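Local structure of ferric iron-binding protein HitA (Pseudomonas aeruginosa PAO1, 6IWF) at residues 148-151 / 152-156; 265-268 / 269-272; 141-144 / 145-149; 198-201 / 202-205. The protein probably binds ferric iron as a solute-binding protein of an iron uptake system and is also involved in gallium internalization. All blocks are in the same frame, centred on the assembly; numbering follows the deposited sequence.

Along the chain the order is contact 3, contact 1, contact 4 and contact 2. Contacts 3 and 1 follow each other along helix 141-154, contact 1 running over its end into helix 156-169; their centres lie about 10 Å apart and they share Ala148 and Ala149. Contact 3 starts near Tyr196 and Glu60 of the iron site. Contact 4 occupies helix 196-205, which begins with Tyr196 and Tyr197, residues that bind ferric iron in the metal-loaded protein; no iron is bound to this chain. Its centre is about 24 Å from that of contact 3. Contact 2, a turn following strand 264-265, lies across the chain's centre from contact 3. Two of the three helical contacts thus border the metal site.

Contact 1: 148-151 / 152-156; sequences AAVI and KLKGQ
Lys152 opens this last turn of helix 141-154 by giving its N-H to Ala148 O, N to O 3.0 Å, while its CB rests 3.4 Å from the same oxygen. The rest of its chain bends at chi2 and leads off the helix; NZ makes a weak, long ion pair with Asp291. Leu153 follows with N bonded to Ala149 O. Its CG, turned beside its own backbone N (chi1 -62°), lies 3.2 Å from Ala149 O, and CD1 just reaches Ala149 CB at 4.5 Å; Pro285 and Leu287 adjoin the leucine. Lys154 N binds Val150 O at 2.8 Å. Up to here the pattern is the regular i to i+4 ladder of an alpha helix, but at Gly155 it ends: N still reaches Ile151 O at 2.8 Å, yet the donor stands above the carbonyl plane, and phi turns positive (97°), a conformation that glycine adopts readily. The same glycine is the N-cap of helix 156-169, so a single residue forms the corner between two helices. Gln156 then runs alongside Ile151, both side chains pointing the same way, and Leu301 of helix 296-305 touches the two of them.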
# COMPACT_ATOMS: atom_id res chain seq x y z
N ALA A 148 -1.80 -11.77 -5.51
CA ALA A 148 -1.34 -11.61 -6.89
C ALA A 148 0.14 -11.95 -7.00
O ALA A 148 0.57 -12.54 -7.99
CB ALA A 148 -1.59 -10.18 -7.38
N ALA A 149 0.93 -11.58 -5.99
CA ALA A 149 2.35 -11.92 -5.99
C ALA A 149 2.56 -13.43 -5.91
O ALA A 149 3.43 -13.97 -6.60
CB ALA A 149 3.06 -11.22 -4.83
N VAL A 150 1.77 -14.13 -5.10
CA VAL A 150 1.94 -15.58 -5.03
C VAL A 150 1.59 -16.22 -6.37
O VAL A 150 2.29 -17.12 -6.85
CB VAL A 150 1.13 -16.18 -3.86
CG1 VAL A 150 1.22 -17.72 -3.86
CG2 VAL A 150 1.61 -15.64 -2.52
N ILE A 151 0.51 -15.76 -7.02
CA ILE A 151 0.17 -16.30 -8.34
C ILE A 151 1.31 -16.08 -9.31
O ILE A 151 1.69 -16.99 -10.07
CB ILE A 151 -1.13 -15.66 -8.86
CG1 ILE A 151 -2.31 -16.10 -8.01
CG2 ILE A 151 -1.36 -16.07 -10.33
CD1 ILE A 151 -3.59 -15.34 -8.31
N LYS A 152 1.88 -14.88 -9.30
CA LYS A 152 2.91 -14.52 -10.26
C LYS A 152 4.21 -15.29 -10.03
O LYS A 152 4.87 -15.71 -10.99
CB LYS A 152 3.16 -13.01 -10.19
CG LYS A 152 2.52 -12.23 -11.31
CD LYS A 152 3.34 -12.39 -12.58
CE LYS A 152 3.22 -11.16 -13.47
NZ LYS A 152 4.32 -11.09 -14.45
N LEU A 153 4.57 -15.51 -8.76
CA LEU A 153 5.83 -16.14 -8.42
C LEU A 153 5.75 -17.66 -8.40
O LEU A 153 6.72 -18.33 -8.75
CB LEU A 153 6.32 -15.65 -7.06
CG LEU A 153 6.61 -14.14 -7.02
CD1 LEU A 153 6.74 -13.67 -5.57
CD2 LEU A 153 7.85 -13.78 -7.84
N LYS A 154 4.60 -18.21 -7.99
CA LYS A 154 4.47 -19.64 -7.76
C LYS A 154 3.47 -20.31 -8.68
O LYS A 154 3.48 -21.55 -8.79
CB LYS A 154 4.08 -19.91 -6.30
CG LYS A 154 5.00 -19.27 -5.30
CD LYS A 154 6.38 -19.93 -5.34
CE LYS A 154 7.27 -19.40 -4.22
NZ LYS A 154 8.68 -19.90 -4.35
N GLY A 155 2.64 -19.56 -9.38
CA GLY A 155 1.68 -20.12 -10.30
C GLY A 155 0.30 -20.28 -9.67
O GLY A 155 0.14 -20.29 -8.45
N GLN A 156 -0.70 -20.42 -10.54
CA GLN A 156 -2.09 -20.40 -10.09
C GLN A 156 -2.40 -21.58 -9.18
O GLN A 156 -3.12 -21.43 -8.18
CB GLN A 156 -3.02 -20.38 -11.30
CG GLN A 156 -4.49 -20.54 -10.95
CD GLN A 156 -5.10 -19.26 -10.40
OE1 GLN A 156 -4.56 -18.17 -10.58
NE2 GLN A 156 -6.24 -19.39 -9.72

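Contact 2: 265-268 / 269-272; sequences PMRK and GMQA
Pro265 and Met270 pack together across a type II beta turn, Arg267 to Met270, which reverses the chain at the surface just after strand 264-265. Met270 N closes the turn on Arg267 O at 3.2 Å. Gly269 takes the third position with positive phi (82°), a conformation readily open to glycine. The two arms run back nearly antiparallel, and the proline ring faces the returning arm: its CG meets Met270 CG at 3.7 Å, and its CD lies 3.7 Å from Ala272 CB. Nearer the turn, Met270 CB sits 3.3 Å from Arg267 O. With CG anti to the backbone N (chi1 -170°), the methionine runs past the CB-CG edge of the proline before SD comes to Arg267 CD, 3.9 Å away, where the two chains cross at a slant. Arg267 itself is extended from CG to NE, which carries its guanidinium to Leu249 O; NH1 is hydrogen-bonded there. Gln254 OE1 accepts a hydrogen bond from Arg267 N, fastening the turn to helix 251-258, against which Pro265 and Met270 also pack, while the backbone of Met266 pairs with Ile99 of strand 97-108.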
# COMPACT_ATOMS: atom_id res chain seq x y z
N PRO A 265 10.24 6.64 0.95
CA PRO A 265 9.94 7.68 -0.04
C PRO A 265 10.29 7.23 -1.46
O PRO A 265 11.25 6.48 -1.68
CB PRO A 265 10.83 8.85 0.40
CG PRO A 265 11.95 8.21 1.16
CD PRO A 265 11.34 7.00 1.85
N MET A 266 9.50 7.70 -2.42
CA MET A 266 9.76 7.37 -3.82
C MET A 266 10.57 8.44 -4.54
O MET A 266 11.09 8.16 -5.62
CB MET A 266 8.45 7.11 -4.57
CG MET A 266 7.71 5.84 -4.10
SD MET A 266 8.43 4.30 -4.70
CE MET A 266 9.76 3.96 -3.54
N ARG A 267 10.69 9.63 -3.96
CA ARG A 267 11.56 10.67 -4.49
C ARG A 267 13.00 10.18 -4.50
O ARG A 267 13.52 9.77 -3.45
CB ARG A 267 11.43 11.94 -3.65
CG ARG A 267 12.34 13.08 -4.10
CD ARG A 267 12.28 14.23 -3.11
NE ARG A 267 13.29 15.25 -3.42
CZ ARG A 267 13.19 16.13 -4.41
NH1 ARG A 267 12.13 16.14 -5.20
NH2 ARG A 267 14.17 17.02 -4.61
N LYS A 268 13.62 10.18 -5.68
CA LYS A 268 14.99 9.71 -5.82
C LYS A 268 15.91 10.50 -4.91
O LYS A 268 15.78 11.72 -4.77
CB LYS A 268 15.45 9.85 -7.27
CG LYS A 268 14.87 8.79 -8.18
CD LYS A 268 15.64 8.72 -9.48
CE LYS A 268 15.01 9.57 -10.55
NZ LYS A 268 15.06 8.91 -11.89
N GLY A 269 16.85 9.79 -4.27
CA GLY A 269 17.84 10.41 -3.41
C GLY A 269 17.37 10.70 -2.00
O GLY A 269 18.15 11.24 -1.21
N MET A 270 16.13 10.38 -1.67
CA MET A 270 15.60 10.58 -0.34
C MET A 270 15.67 9.29 0.46
O MET A 270 15.38 8.20 -0.06
CB MET A 270 14.15 11.07 -0.43
CG MET A 270 13.60 11.54 0.88
SD MET A 270 12.43 12.85 0.58
CE MET A 270 12.41 13.62 2.20
N GLN A 271 16.09 9.40 1.71
CA GLN A 271 16.18 8.25 2.59
C GLN A 271 14.95 8.19 3.48
O GLN A 271 14.34 9.22 3.80
CB GLN A 271 17.45 8.30 3.46
CG GLN A 271 18.74 8.58 2.68
CD GLN A 271 19.18 7.40 1.83
OE1 GLN A 271 19.49 6.33 2.35
NE2 GLN A 271 19.21 7.60 0.51
N ALA A 272 14.58 6.98 3.87
CA ALA A 272 13.50 6.80 4.81
C ALA A 272 13.97 7.11 6.23
O ALA A 272 15.15 7.34 6.50
CB ALA A 272 12.95 5.38 4.73

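Contact 3: 141-144 / 145-149; sequences GAFL and EQVAA
Phe143 meets Val147 one turn further along helix 141-154, its ring slanting across the valine. From CB the aromatic side chain leaves anti to the backbone N (chi1 -174°), beside its own carbonyl carbon, a course that carries it along the helix toward the later turn. On one flank CD1 is 4.3 Å from Gln146 CB. On the other, CD2 comes to 3.8 Å from Val147 CG2, CE2 makes the closest touch at 3.4 Å, and CZ at the tip is again 3.9 Å from that methyl. Val147 CG2 is also 3.4 Å from Phe143 O, the oxygen that accepts the hydrogen bond from Val147 N, so one methyl is wedged between ring and carbonyl.

This is ordinary alpha-helical i to i+4 packing at the largely buried start of helix 141-154 in the periplasmic-binding-protein fold, and the ring's outer parts join it to neighbours: Trp162, Leu163 and Leu166 of helix 156-169, and Phe136, whose ring plane is inclined at about 55°.

On another face, Glu145 N bonds Gly141 O, and its extended chain brings OE2 near Glu61 OE2; this closeness of like charges may favour a shared proton or a raised pKa. Gln146 sends NE2 to Pro220 O. Ala142, a turn earlier on this side of the helix, has its side chain about 6 Å from those of Tyr196 and Glu60, both iron ligands.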
# COMPACT_ATOMS: atom_id res chain seq x y z
N GLY A 141 -6.88 -4.50 0.45
CA GLY A 141 -6.20 -4.39 -0.84
C GLY A 141 -4.75 -4.82 -0.77
O GLY A 141 -4.19 -5.31 -1.76
N ALA A 142 -4.12 -4.66 0.39
CA ALA A 142 -2.76 -5.13 0.57
C ALA A 142 -2.68 -6.64 0.47
O ALA A 142 -1.75 -7.17 -0.14
CB ALA A 142 -2.20 -4.68 1.92
N PHE A 143 -3.61 -7.36 1.11
CA PHE A 143 -3.59 -8.81 0.97
C PHE A 143 -3.91 -9.24 -0.46
O PHE A 143 -3.38 -10.24 -0.94
CB PHE A 143 -4.55 -9.47 1.97
CG PHE A 143 -4.45 -10.96 1.98
CD1 PHE A 143 -3.39 -11.58 2.61
CD2 PHE A 143 -5.38 -11.74 1.29
CE1 PHE A 143 -3.27 -12.97 2.60
CE2 PHE A 143 -5.27 -13.12 1.27
CZ PHE A 143 -4.20 -13.74 1.92
N LEU A 144 -4.78 -8.51 -1.15
CA LEU A 144 -5.03 -8.81 -2.56
C LEU A 144 -3.74 -8.78 -3.36
O LEU A 144 -3.49 -9.67 -4.18
CB LEU A 144 -6.03 -7.81 -3.13
CG LEU A 144 -6.32 -7.98 -4.63
CD1 LEU A 144 -7.02 -9.29 -4.88
CD2 LEU A 144 -7.15 -6.80 -5.11
N GLU A 145 -2.91 -7.77 -3.13
CA GLU A 145 -1.63 -7.71 -3.83
C GLU A 145 -0.73 -8.88 -3.42
O GLU A 145 0.00 -9.42 -4.26
CB GLU A 145 -0.93 -6.38 -3.57
CG GLU A 145 -1.27 -5.36 -4.63
CD GLU A 145 -0.98 -3.94 -4.21
OE1 GLU A 145 -0.06 -3.31 -4.78
OE2 GLU A 145 -1.68 -3.47 -3.29
N GLN A 146 -0.79 -9.29 -2.15
CA GLN A 146 -0.03 -10.46 -1.71
C GLN A 146 -0.44 -11.69 -2.51
O GLN A 146 0.41 -12.48 -2.94
CB GLN A 146 -0.25 -10.71 -0.22
CG GLN A 146 0.52 -11.95 0.31
CD GLN A 146 2.04 -11.74 0.24
OE1 GLN A 146 2.66 -11.27 1.20
NE2 GLN A 146 2.65 -12.09 -0.90
N VAL A 147 -1.74 -11.88 -2.71
CA VAL A 147 -2.19 -13.04 -3.47
C VAL A 147 -1.71 -12.96 -4.91
O VAL A 147 -1.25 -13.95 -5.49
CB VAL A 147 -3.72 -13.16 -3.39
CG1 VAL A 147 -4.22 -14.33 -4.25
CG2 VAL A 147 -4.14 -13.35 -1.95
N ALA A 148 -1.80 -11.77 -5.51
CA ALA A 148 -1.34 -11.61 -6.89
C ALA A 148 0.14 -11.95 -7.00
O ALA A 148 0.57 -12.54 -7.99
CB ALA A 148 -1.59 -10.18 -7.38
N ALA A 149 0.93 -11.58 -5.99
CA ALA A 149 2.35 -11.92 -5.99
C ALA A 149 2.56 -13.43 -5.91
O ALA A 149 3.43 -13.97 -6.60
CB ALA A 149 3.06 -11.22 -4.83

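Contact 4: 198-201 / 202-205; sequences WYTL and KKEK
Trp198 and Lys202, one turn apart on helix 196-205, make the closely packed side of this contact. The lysine is fully extended, with CG anti to the backbone N (chi1 -179°), and runs alongside the indole in the same direction. Its CB lies over one face of the ring system, while CD, 3.6 Å from Trp198 CH2 and 3.8 Å from CZ3, rides above the outer CZ3-CH2 rim, and NZ goes on beyond it. Trp198 NE1 is hydrogen-bonded to Ser210 O, which helps to set how the indole is turned, and Leu208 touches both partners. The tryptophan packs on its other neighbour as well: Trp198 CE3 stands 3.7 Å above the centre of the Tyr199 ring, whose OH is bonded to Ala275 O. Leu201 is packed too, buried against Met180, Lys181 and Glu184 of helix 176-184.

Towards solvent the packing is looser. Along the outer side of Leu201 lie Lys205, CD 3.8 Å from Leu201 CD1, and Glu204, whose OE1 is 3.8 Å from the same methyl. Thr200 and Lys203 merely cross, CG2 to NZ 4.2 Å, although Thr200 OG1 is tied back to the backbone oxygen of the iron ligand Tyr196.

The backbone shows the helix nearing its end: Leu201 O takes the N-H of Lys205 almost in line with the C=O bond, and a weak second bond from Glu204 N, whose main acceptor is Thr200 O. The side chains thus meet mainly through carbon, while backbone hydrogen bonds join the turns, and the charged groups stay at the helix surface.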
# COMPACT_ATOMS: atom_id res chain seq x y z
N TRP A 198 2.90 -1.51 12.56
CA TRP A 198 3.69 -1.65 13.77
C TRP A 198 4.22 -0.30 14.24
O TRP A 198 4.16 0.02 15.44
CB TRP A 198 4.83 -2.63 13.52
CG TRP A 198 5.64 -2.99 14.72
CD1 TRP A 198 5.43 -4.03 15.58
CD2 TRP A 198 6.82 -2.33 15.18
NE1 TRP A 198 6.41 -4.05 16.55
CE2 TRP A 198 7.27 -3.01 16.33
CE3 TRP A 198 7.54 -1.21 14.73
CZ2 TRP A 198 8.41 -2.62 17.04
CZ3 TRP A 198 8.67 -0.82 15.44
CH2 TRP A 198 9.10 -1.53 16.58
N TYR A 199 4.71 0.52 13.31
CA TYR A 199 5.26 1.82 13.69
C TYR A 199 4.19 2.77 14.20
O TYR A 199 4.43 3.52 15.16
CB TYR A 199 6.02 2.43 12.50
CG TYR A 199 7.31 1.72 12.20
CD1 TYR A 199 7.34 0.60 11.36
CD2 TYR A 199 8.50 2.12 12.80
CE1 TYR A 199 8.52 -0.07 11.09
CE2 TYR A 199 9.68 1.46 12.53
CZ TYR A 199 9.69 0.36 11.69
OH TYR A 199 10.87 -0.28 11.43
N THR A 200 3.00 2.76 13.59
CA THR A 200 1.91 3.59 14.11
C THR A 200 1.56 3.20 15.54
O THR A 200 1.39 4.07 16.41
CB THR A 200 0.68 3.49 13.21
OG1 THR A 200 1.04 3.87 11.87
CG2 THR A 200 -0.43 4.41 13.73
N LEU A 201 1.46 1.90 15.81
CA LEU A 201 1.12 1.44 17.15
C LEU A 201 2.23 1.78 18.15
O LEU A 201 1.94 2.18 19.29
CB LEU A 201 0.87 -0.07 17.15
CG LEU A 201 0.37 -0.66 18.47
CD1 LEU A 201 -0.94 0.01 18.85
CD2 LEU A 201 0.19 -2.18 18.37
N LYS A 202 3.49 1.64 17.74
CA LYS A 202 4.60 2.01 18.62
C LYS A 202 4.56 3.49 18.97
O LYS A 202 4.74 3.87 20.13
CB LYS A 202 5.94 1.66 17.98
CG LYS A 202 7.11 2.01 18.90
CD LYS A 202 8.44 1.52 18.38
CE LYS A 202 9.57 2.03 19.26
NZ LYS A 202 10.89 1.45 18.90
N LYS A 203 4.33 4.35 17.96
CA LYS A 203 4.22 5.78 18.23
C LYS A 203 3.16 6.07 19.28
O LYS A 203 3.33 6.97 20.12
CB LYS A 203 3.92 6.53 16.93
CG LYS A 203 3.81 8.04 17.08
CD LYS A 203 3.93 8.75 15.74
CE LYS A 203 2.60 8.74 14.98
NZ LYS A 203 2.35 7.47 14.23
N GLU A 204 2.07 5.30 19.29
CA GLU A 204 0.98 5.55 20.23
C GLU A 204 1.30 5.01 21.62
O GLU A 204 1.01 5.67 22.63
CB GLU A 204 -0.31 4.93 19.70
CG GLU A 204 -1.49 4.94 20.67
CD GLU A 204 -2.78 4.43 20.03
OE1 GLU A 204 -2.80 3.26 19.58
OE2 GLU A 204 -3.76 5.20 19.98
N LYS A 205 1.90 3.82 21.71
CA LYS A 205 2.10 3.15 23.00
C LYS A 205 3.49 3.37 23.59
O LYS A 205 3.67 3.13 24.79
CB LYS A 205 1.85 1.64 22.87
CG LYS A 205 0.41 1.28 22.54
CD LYS A 205 0.23 -0.23 22.42
CE LYS A 205 0.69 -0.97 23.67
NZ LYS A 205 -0.32 -1.98 24.11